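Local coordinates for protein PppA (Pseudomonas aeruginosa, PDB 6JKV) that probably acts as a manganese-binding serine/threonine phosphatase of the PP2C family and is a key regulatory component of the type VI secretion system, at residues G55-G69 against R114-A128. Numbering follows the deposited sequence.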
ATOM      1  N   GLY A  55     -12.412  -9.013  -0.193  1.00 16.41           N
ATOM      2  CA  GLY A  55     -11.046  -9.565  -0.143  1.00 16.46           C
ATOM      3  C   GLY A  55     -10.025  -8.581  -0.686  1.00 15.48           C
ATOM      4  O   GLY A  55      -9.122  -9.020  -1.379  1.00 15.08           O
ATOM      5  N   LEU A  56     -10.174  -7.292  -0.378  1.00 16.22           N
ATOM      6  CA  LEU A  56      -9.344  -6.214  -0.968  1.00 16.67           C
ATOM      7  C   LEU A  56      -8.806  -5.313   0.134  1.00 17.56           C
ATOM      8  O   LEU A  56      -9.592  -4.886   1.003  1.00 19.38           O
ATOM      9  CB  LEU A  56     -10.169  -5.382  -1.950  1.00 17.65           C
ATOM     10  CG  LEU A  56      -9.355  -4.378  -2.768  1.00 17.12           C
ATOM     11  CD1 LEU A  56      -8.277  -5.082  -3.573  1.00 15.80           C
ATOM     12  CD2 LEU A  56     -10.266  -3.588  -3.694  1.00 18.66           C
ATOM     13  N   TRP A  57      -7.508  -5.035   0.078  1.00 16.40           N
ATOM     14  CA  TRP A  57      -6.824  -4.114   1.016  1.00 16.18           C
ATOM     15  C   TRP A  57      -5.846  -3.260   0.224  1.00 15.41           C
ATOM     16  O   TRP A  57      -5.064  -3.821  -0.549  1.00 15.80           O
ATOM     17  CB  TRP A  57      -6.139  -4.900   2.132  1.00 15.77           C
ATOM     18  CG  TRP A  57      -7.101  -5.807   2.829  1.00 16.20           C
ATOM     19  CD1 TRP A  57      -7.927  -5.485   3.862  1.00 16.91           C
ATOM     20  CD2 TRP A  57      -7.361  -7.184   2.517  1.00 16.04           C
ATOM     21  NE1 TRP A  57      -8.677  -6.571   4.224  1.00 18.19           N
ATOM     22  CE2 TRP A  57      -8.341  -7.632   3.422  1.00 17.31           C
ATOM     23  CE3 TRP A  57      -6.852  -8.079   1.576  1.00 17.09           C
ATOM     24  CZ2 TRP A  57      -8.818  -8.941   3.413  1.00 17.47           C
ATOM     25  CZ3 TRP A  57      -7.324  -9.375   1.567  1.00 17.57           C
ATOM     26  CH2 TRP A  57      -8.298  -9.794   2.468  1.00 17.14           C
ATOM     27  N   VAL A  58      -5.921  -1.949   0.407  1.00 15.88           N
ATOM     28  CA  VAL A  58      -5.182  -0.978  -0.433  1.00 16.36           C
ATOM     29  C   VAL A  58      -4.558   0.061   0.489  1.00 15.97           C
ATOM     30  O   VAL A  58      -5.231   0.500   1.434  1.00 17.17           O
ATOM     31  CB  VAL A  58      -6.103  -0.330  -1.484  1.00 16.62           C
ATOM     32  CG1 VAL A  58      -5.366   0.735  -2.281  1.00 16.11           C
ATOM     33  CG2 VAL A  58      -6.718  -1.368  -2.416  1.00 17.24           C
ATOM     34  N   VAL A  59      -3.311   0.424   0.207  1.00 15.91           N
ATOM     35  CA  VAL A  59      -2.670   1.657   0.731  1.00 16.49           C
ATOM     36  C   VAL A  59      -2.106   2.440  -0.458  1.00 16.88           C
ATOM     37  O   VAL A  59      -1.455   1.828  -1.314  1.00 16.91           O
ATOM     38  CB  VAL A  59      -1.592   1.326   1.768  1.00 16.27           C
ATOM     39  CG1 VAL A  59      -0.802   2.569   2.157  1.00 16.60           C
ATOM     40  CG2 VAL A  59      -2.189   0.654   2.996  1.00 17.06           C
ATOM     41  N   ALA A  60      -2.361   3.747  -0.500  1.00 17.14           N
ATOM     42  CA  ALA A  60      -1.902   4.647  -1.580  1.00 17.26           C
ATOM     43  C   ALA A  60      -1.253   5.893  -0.975  1.00 17.24           C
ATOM     44  O   ALA A  60      -1.913   6.582  -0.189  1.00 18.21           O
ATOM     45  CB  ALA A  60      -3.064   5.003  -2.478  1.00 16.78           C
ATOM     46  N   ASP A  61       0.001   6.154  -1.335  1.00 17.81           N
ATOM     47  CA  ASP A  61       0.760   7.334  -0.860  1.00 18.50           C
ATOM     48  C   ASP A  61       0.683   8.423  -1.933  1.00 19.14           C
ATOM     49  O   ASP A  61       1.387   8.312  -2.950  1.00 18.84           O
ATOM     50  CB  ASP A  61       2.208   6.971  -0.529  1.00 18.55           C
ATOM     51  CG  ASP A  61       2.991   8.135   0.053  1.00 19.26           C
ATOM     52  OD1 ASP A  61       2.503   9.280  -0.050  1.00 18.63           O
ATOM     53  OD2 ASP A  61       4.089   7.896   0.591  1.00 18.89           O
ATOM     54  N   GLY A  62      -0.155   9.432  -1.708  1.00 19.95           N
ATOM     55  CA  GLY A  62      -0.330  10.556  -2.640  1.00 21.14           C
ATOM     56  C   GLY A  62       0.837  11.516  -2.567  1.00 22.04           C
ATOM     57  O   GLY A  62       1.420  11.671  -1.481  1.00 22.54           O
ATOM     58  N   MET A  63       1.169  12.142  -3.695  1.00 23.02           N
ATOM     59  CA  MET A  63       2.209  13.191  -3.771  1.00 23.63           C
ATOM     60  C   MET A  63       1.654  14.387  -4.542  1.00 25.00           C
ATOM     61  O   MET A  63       0.902  14.178  -5.512  1.00 24.84           O
ATOM     62  CB  MET A  63       3.466  12.664  -4.463  1.00 23.91           C
ATOM     63  CG  MET A  63       3.200  12.050  -5.822  1.00 24.15           C
ATOM     64  SD  MET A  63       4.703  11.807  -6.777  1.00 24.06           S
ATOM     65  CE  MET A  63       4.996  10.064  -6.481  1.00 23.74           C
ATOM     66  N   GLY A  64       2.022  15.596  -4.122  1.00 26.98           N
ATOM     67  CA  GLY A  64       1.674  16.832  -4.843  1.00 28.44           C
ATOM     68  C   GLY A  64       1.002  17.866  -3.969  1.00 29.31           C
ATOM     69  O   GLY A  64       0.677  18.950  -4.497  1.00 31.97           O
ATOM     70  N   GLY A  65       0.812  17.568  -2.681  1.00 28.74           N
ATOM     71  CA  GLY A  65       0.127  18.477  -1.752  1.00 29.87           C
ATOM     72  C   GLY A  65      -1.380  18.351  -1.850  1.00 30.02           C
ATOM     73  O   GLY A  65      -1.882  17.499  -2.609  1.00 30.58           O
ATOM     74  N   HIS A  66      -2.086  19.186  -1.096  1.00 31.15           N
ATOM     75  CA  HIS A  66      -3.567  19.174  -1.020  1.00 31.89           C
ATOM     76  C   HIS A  66      -4.168  19.479  -2.401  1.00 32.40           C
ATOM     77  O   HIS A  66      -3.637  20.356  -3.124  1.00 32.45           O
ATOM     78  CB  HIS A  66      -4.050  20.168   0.049  1.00 33.58           C
ATOM     79  CG  HIS A  66      -5.483  20.558  -0.100  1.00 35.29           C
ATOM     80  ND1 HIS A  66      -6.523  19.696   0.231  1.00 35.76           N
ATOM     81  CD2 HIS A  66      -6.053  21.678  -0.596  1.00 36.71           C
ATOM     82  CE1 HIS A  66      -7.676  20.288  -0.034  1.00 36.35           C
ATOM     83  NE2 HIS A  66      -7.411  21.503  -0.545  1.00 37.23           N
ATOM     84  N   ALA A  67      -5.269  18.794  -2.726  1.00 31.99           N
ATOM     85  CA  ALA A  67      -6.017  18.882  -4.002  1.00 31.78           C
ATOM     86  C   ALA A  67      -5.247  18.203  -5.142  1.00 30.67           C
ATOM     87  O   ALA A  67      -5.723  18.292  -6.295  1.00 31.19           O
ATOM     88  CB  ALA A  67      -6.332  20.320  -4.356  1.00 34.10           C
ATOM     89  N   ALA A  68      -4.107  17.569  -4.854  1.00 29.62           N
ATOM     90  CA  ALA A  68      -3.290  16.871  -5.871  1.00 28.21           C
ATOM     91  C   ALA A  68      -3.021  15.434  -5.417  1.00 26.57           C
ATOM     92  O   ALA A  68      -3.602  14.512  -6.007  1.00 26.77           O
ATOM     93  CB  ALA A  68      -2.014  17.630  -6.139  1.00 28.71           C
ATOM     94  N   GLY A  69      -2.172  15.248  -4.407  1.00 25.03           N
ATOM     95  CA  GLY A  69      -1.797  13.905  -3.930  1.00 23.61           C
ATOM     96  C   GLY A  69      -2.989  13.180  -3.343  1.00 23.03           C
ATOM     97  O   GLY A  69      -3.229  12.026  -3.729  1.00 21.31           O
ATOM     98  N   ARG A 114      -4.283  21.145 -15.511  1.00 33.97           N
ATOM     99  CA  ARG A 114      -3.933  22.136 -14.464  1.00 34.62           C
ATOM    100  C   ARG A 114      -2.532  22.708 -14.723  1.00 34.60           C
ATOM    101  O   ARG A 114      -2.267  23.844 -14.294  1.00 33.87           O
ATOM    102  CB  ARG A 114      -4.047  21.513 -13.072  1.00 33.38           C
ATOM    103  CG  ARG A 114      -5.459  21.086 -12.695  1.00 33.49           C
ATOM    104  CD  ARG A 114      -5.554  20.805 -11.210  1.00 33.42           C
ATOM    105  NE  ARG A 114      -6.624  19.879 -10.866  1.00 33.00           N
ATOM    106  CZ  ARG A 114      -6.781  19.308  -9.671  1.00 32.49           C
ATOM    107  NH1 ARG A 114      -5.926  19.559  -8.692  1.00 32.91           N
ATOM    108  NH2 ARG A 114      -7.786  18.471  -9.467  1.00 32.18           N
ATOM    109  N   GLY A 115      -1.670  21.963 -15.415  1.00 34.61           N
ATOM    110  CA  GLY A 115      -0.285  22.382 -15.692  1.00 35.95           C
ATOM    111  C   GLY A 115       0.624  22.195 -14.490  1.00 35.08           C
ATOM    112  O   GLY A 115       1.684  22.829 -14.465  1.00 36.95           O
ATOM    113  N   VAL A 116       0.237  21.355 -13.529  1.00 34.03           N
ATOM    114  CA  VAL A 116       1.036  21.125 -12.293  1.00 33.65           C
ATOM    115  C   VAL A 116       2.170  20.153 -12.630  1.00 33.62           C
ATOM    116  O   VAL A 116       2.003  19.316 -13.540  1.00 35.21           O
ATOM    117  CB  VAL A 116       0.185  20.598 -11.120  1.00 32.43           C
ATOM    118  CG1 VAL A 116      -1.077  21.423 -10.924  1.00 33.21           C
ATOM    119  CG2 VAL A 116      -0.144  19.122 -11.281  1.00 31.27           C
ATOM    120  N   SER A 117       3.268  20.246 -11.883  1.00 32.81           N
ATOM    121  CA  SER A 117       4.445  19.356 -12.025  1.00 31.42           C
ATOM    122  C   SER A 117       4.215  18.037 -11.285  1.00 29.57           C
ATOM    123  O   SER A 117       4.623  16.998 -11.819  1.00 29.11           O
ATOM    124  CB  SER A 117       5.690  20.045 -11.548  1.00 32.44           C
ATOM    125  OG  SER A 117       6.024  21.128 -12.405  1.00 34.34           O
ATOM    126  N   VAL A 118       3.570  18.074 -10.119  1.00 29.05           N
ATOM    127  CA  VAL A 118       3.400  16.865  -9.254  1.00 28.03           C
ATOM    128  C   VAL A 118       1.911  16.594  -9.044  1.00 27.07           C
ATOM    129  O   VAL A 118       1.220  17.458  -8.468  1.00 26.29           O
ATOM    130  CB  VAL A 118       4.125  17.013  -7.904  1.00 27.96           C
ATOM    131  CG1 VAL A 118       4.169  15.683  -7.166  1.00 26.78           C
ATOM    132  CG2 VAL A 118       5.528  17.569  -8.079  1.00 28.78           C
ATOM    133  N   MET A 119       1.453  15.426  -9.488  1.00 26.64           N
ATOM    134  CA  MET A 119       0.090  14.923  -9.199  1.00 26.17           C
ATOM    135  C   MET A 119       0.091  13.410  -9.413  1.00 24.89           C
ATOM    136  O   MET A 119       0.046  12.950 -10.565  1.00 26.05           O
ATOM    137  CB  MET A 119      -0.958  15.596 -10.087  1.00 28.03           C
ATOM    138  CG  MET A 119      -2.384  15.128  -9.804  1.00 27.73           C
ATOM    139  SD  MET A 119      -3.639  15.979 -10.791  1.00 29.51           S
ATOM    140  CE  MET A 119      -3.548  17.642 -10.136  1.00 30.89           C
ATOM    141  N   GLY A 120       0.187  12.656  -8.328  1.00 22.97           N
ATOM    142  CA  GLY A 120       0.198  11.196  -8.424  1.00 22.42           C
ATOM    143  C   GLY A 120       0.042  10.541  -7.076  1.00 21.75           C
ATOM    144  O   GLY A 120      -0.185  11.232  -6.066  1.00 20.78           O
ATOM    145  N   SER A 121       0.167   9.225  -7.067  1.00 20.81           N
ATOM    146  CA  SER A 121       0.094   8.426  -5.831  1.00 20.19           C
ATOM    147  C   SER A 121       0.694   7.056  -6.093  1.00 19.48           C
ATOM    148  O   SER A 121       0.471   6.487  -7.170  1.00 18.84           O
ATOM    149  CB  SER A 121      -1.318   8.318  -5.316  1.00 20.46           C
ATOM    150  OG  SER A 121      -1.393   7.396  -4.236  1.00 19.94           O
ATOM    151  N   THR A 122       1.451   6.562  -5.126  1.00 19.32           N
ATOM    152  CA  THR A 122       1.884   5.151  -5.111  1.00 18.57           C
ATOM    153  C   THR A 122       0.651   4.279  -4.868  1.00 17.18           C
ATOM    154  O   THR A 122      -0.431   4.795  -4.484  1.00 16.26           O
ATOM    155  CB  THR A 122       2.960   4.908  -4.051  1.00 18.51           C
ATOM    156  OG1 THR A 122       2.253   4.788  -2.814  1.00 17.69           O
ATOM    157  CG2 THR A 122       3.990   6.018  -4.002  1.00 19.43           C
ATOM    158  N   LEU A 123       0.809   2.988  -5.092  1.00 16.66           N
ATOM    159  CA  LEU A 123      -0.237   2.013  -4.746  1.00 17.03           C
ATOM    160  C   LEU A 123       0.415   0.724  -4.280  1.00 16.06           C
ATOM    161  O   LEU A 123       1.402   0.320  -4.883  1.00 17.34           O
ATOM    162  CB  LEU A 123      -1.134   1.753  -5.956  1.00 17.74           C
ATOM    163  CG  LEU A 123      -2.157   0.650  -5.709  1.00 17.80           C
ATOM    164  CD1 LEU A 123      -3.560   1.135  -6.005  1.00 20.19           C
ATOM    165  CD2 LEU A 123      -1.816  -0.599  -6.499  1.00 18.28           C
ATOM    166  N   VAL A 124      -0.155   0.118  -3.246  1.00 15.89           N
ATOM    167  CA  VAL A 124       0.089  -1.304  -2.890  1.00 16.07           C
ATOM    168  C   VAL A 124      -1.263  -1.890  -2.497  1.00 15.39           C
ATOM    169  O   VAL A 124      -1.964  -1.282  -1.668  1.00 15.70           O
ATOM    170  CB  VAL A 124       1.153  -1.456  -1.783  1.00 16.10           C
ATOM    171  CG1 VAL A 124       0.806  -0.678  -0.529  1.00 15.73           C
ATOM    172  CG2 VAL A 124       1.394  -2.915  -1.448  1.00 16.51           C
ATOM    173  N   LEU A 125      -1.641  -2.998  -3.116  1.00 14.42           N
ATOM    174  CA  LEU A 125      -2.897  -3.694  -2.773  1.00 14.74           C
ATOM    175  C   LEU A 125      -2.585  -5.171  -2.565  1.00 15.11           C
ATOM    176  O   LEU A 125      -1.566  -5.661  -3.080  1.00 14.21           O
ATOM    177  CB  LEU A 125      -3.982  -3.440  -3.831  1.00 14.58           C
ATOM    178  CG  LEU A 125      -3.869  -4.156  -5.175  1.00 16.13           C
ATOM    179  CD1 LEU A 125      -4.542  -5.521  -5.145  1.00 16.75           C
ATOM    180  CD2 LEU A 125      -4.490  -3.303  -6.276  1.00 17.10           C
ATOM    181  N   LEU A 126      -3.418  -5.811  -1.751  1.00 15.25           N
ATOM    182  CA  LEU A 126      -3.485  -7.280  -1.614  1.00 15.34           C
ATOM    183  C   LEU A 126      -4.938  -7.691  -1.841  1.00 15.31           C
ATOM    184  O   LEU A 126      -5.829  -7.090  -1.229  1.00 16.14           O
ATOM    185  CB  LEU A 126      -2.976  -7.687  -0.231  1.00 14.99           C
ATOM    186  CG  LEU A 126      -3.195  -9.148   0.153  1.00 15.45           C
ATOM    187  CD1 LEU A 126      -2.162 -10.031  -0.527  1.00 14.83           C
ATOM    188  CD2 LEU A 126      -3.159  -9.327   1.664  1.00 15.18           C
ATOM    189  N   ALA A 127      -5.161  -8.653  -2.727  1.00 15.37           N
ATOM    190  CA  ALA A 127      -6.484  -9.258  -2.971  1.00 16.32           C
ATOM    191  C   ALA A 127      -6.377 -10.748  -2.666  1.00 16.73           C
ATOM    192  O   ALA A 127      -5.396 -11.371  -3.112  1.00 16.88           O
ATOM    193  CB  ALA A 127      -6.917  -9.013  -4.389  1.00 17.11           C
ATOM    194  N   ALA A 128      -7.329 -11.280  -1.907  1.00 16.10           N
ATOM    195  CA  ALA A 128      -7.294 -12.671  -1.420  1.00 16.63           C
ATOM    196  C   ALA A 128      -8.604 -13.365  -1.774  1.00 16.91           C
ATOM    197  O   ALA A 128      -9.670 -12.727  -1.698  1.00 15.89           O
ATOM    198  CB  ALA A 128      -7.030 -12.711   0.067  1.00 16.20           C
TER
HETATM  199  O   HOH W   1       1.170  19.719  -6.909  1.00 32.33           O
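Asp-61 meets Thr-122 where antiparallel strands 56-63 and 120-129 run side by side. Its CB lies 3.2 Å from Thr-122 OG1. CG stands anti to the backbone N (chi1 -176°), and the carboxylate runs on to the metals. OD1 binds one manganese ion and OD2 the other. Gly-62 O is a second ligand of the ion held by OD1. Asp-214 and Asp-252 share the ion held by OD2.

Thr-122 holds the backbone of this metal ligand at both its N and its O. Asp-61 N donates to Thr-122 OG1 at 3.0 Å. Thr-122 N donates to Asp-61 O at 2.8 Å, from above the carbonyl plane. Thr-122 OG1 also bonds Ser-141. Ser-121 OG donates forward to Thr-122 O at 2.8 Å, in the carbonyl plane on a lone pair.

Hydrogen-bonded antiparallel pairs lie to either side: Met-63 with Gly-120 one way, Val-59 with Val-124 and Trp-57 with Leu-126 the other. Trp-57 CE3 comes 3.1 Å from Leu-126 O and 3.9 Å from Leu-126 CD2. Ala-128 CB sits at the ring edge, in plane. At the other end, Arg-114 NH1 donates to Ala-67 O at 2.7 Å, near the guanidinium plane.

Strand 46-51 flanks 56-63, and 132-138 flanks 120-129. Leu-56, Leu-123 and Leu-125 pack on helix 89-114; Leu-123 also touches helix 69-82. Asp-61 and Thr-122 reach Ser-141, toward the other sheet of the PP2C beta-sandwich.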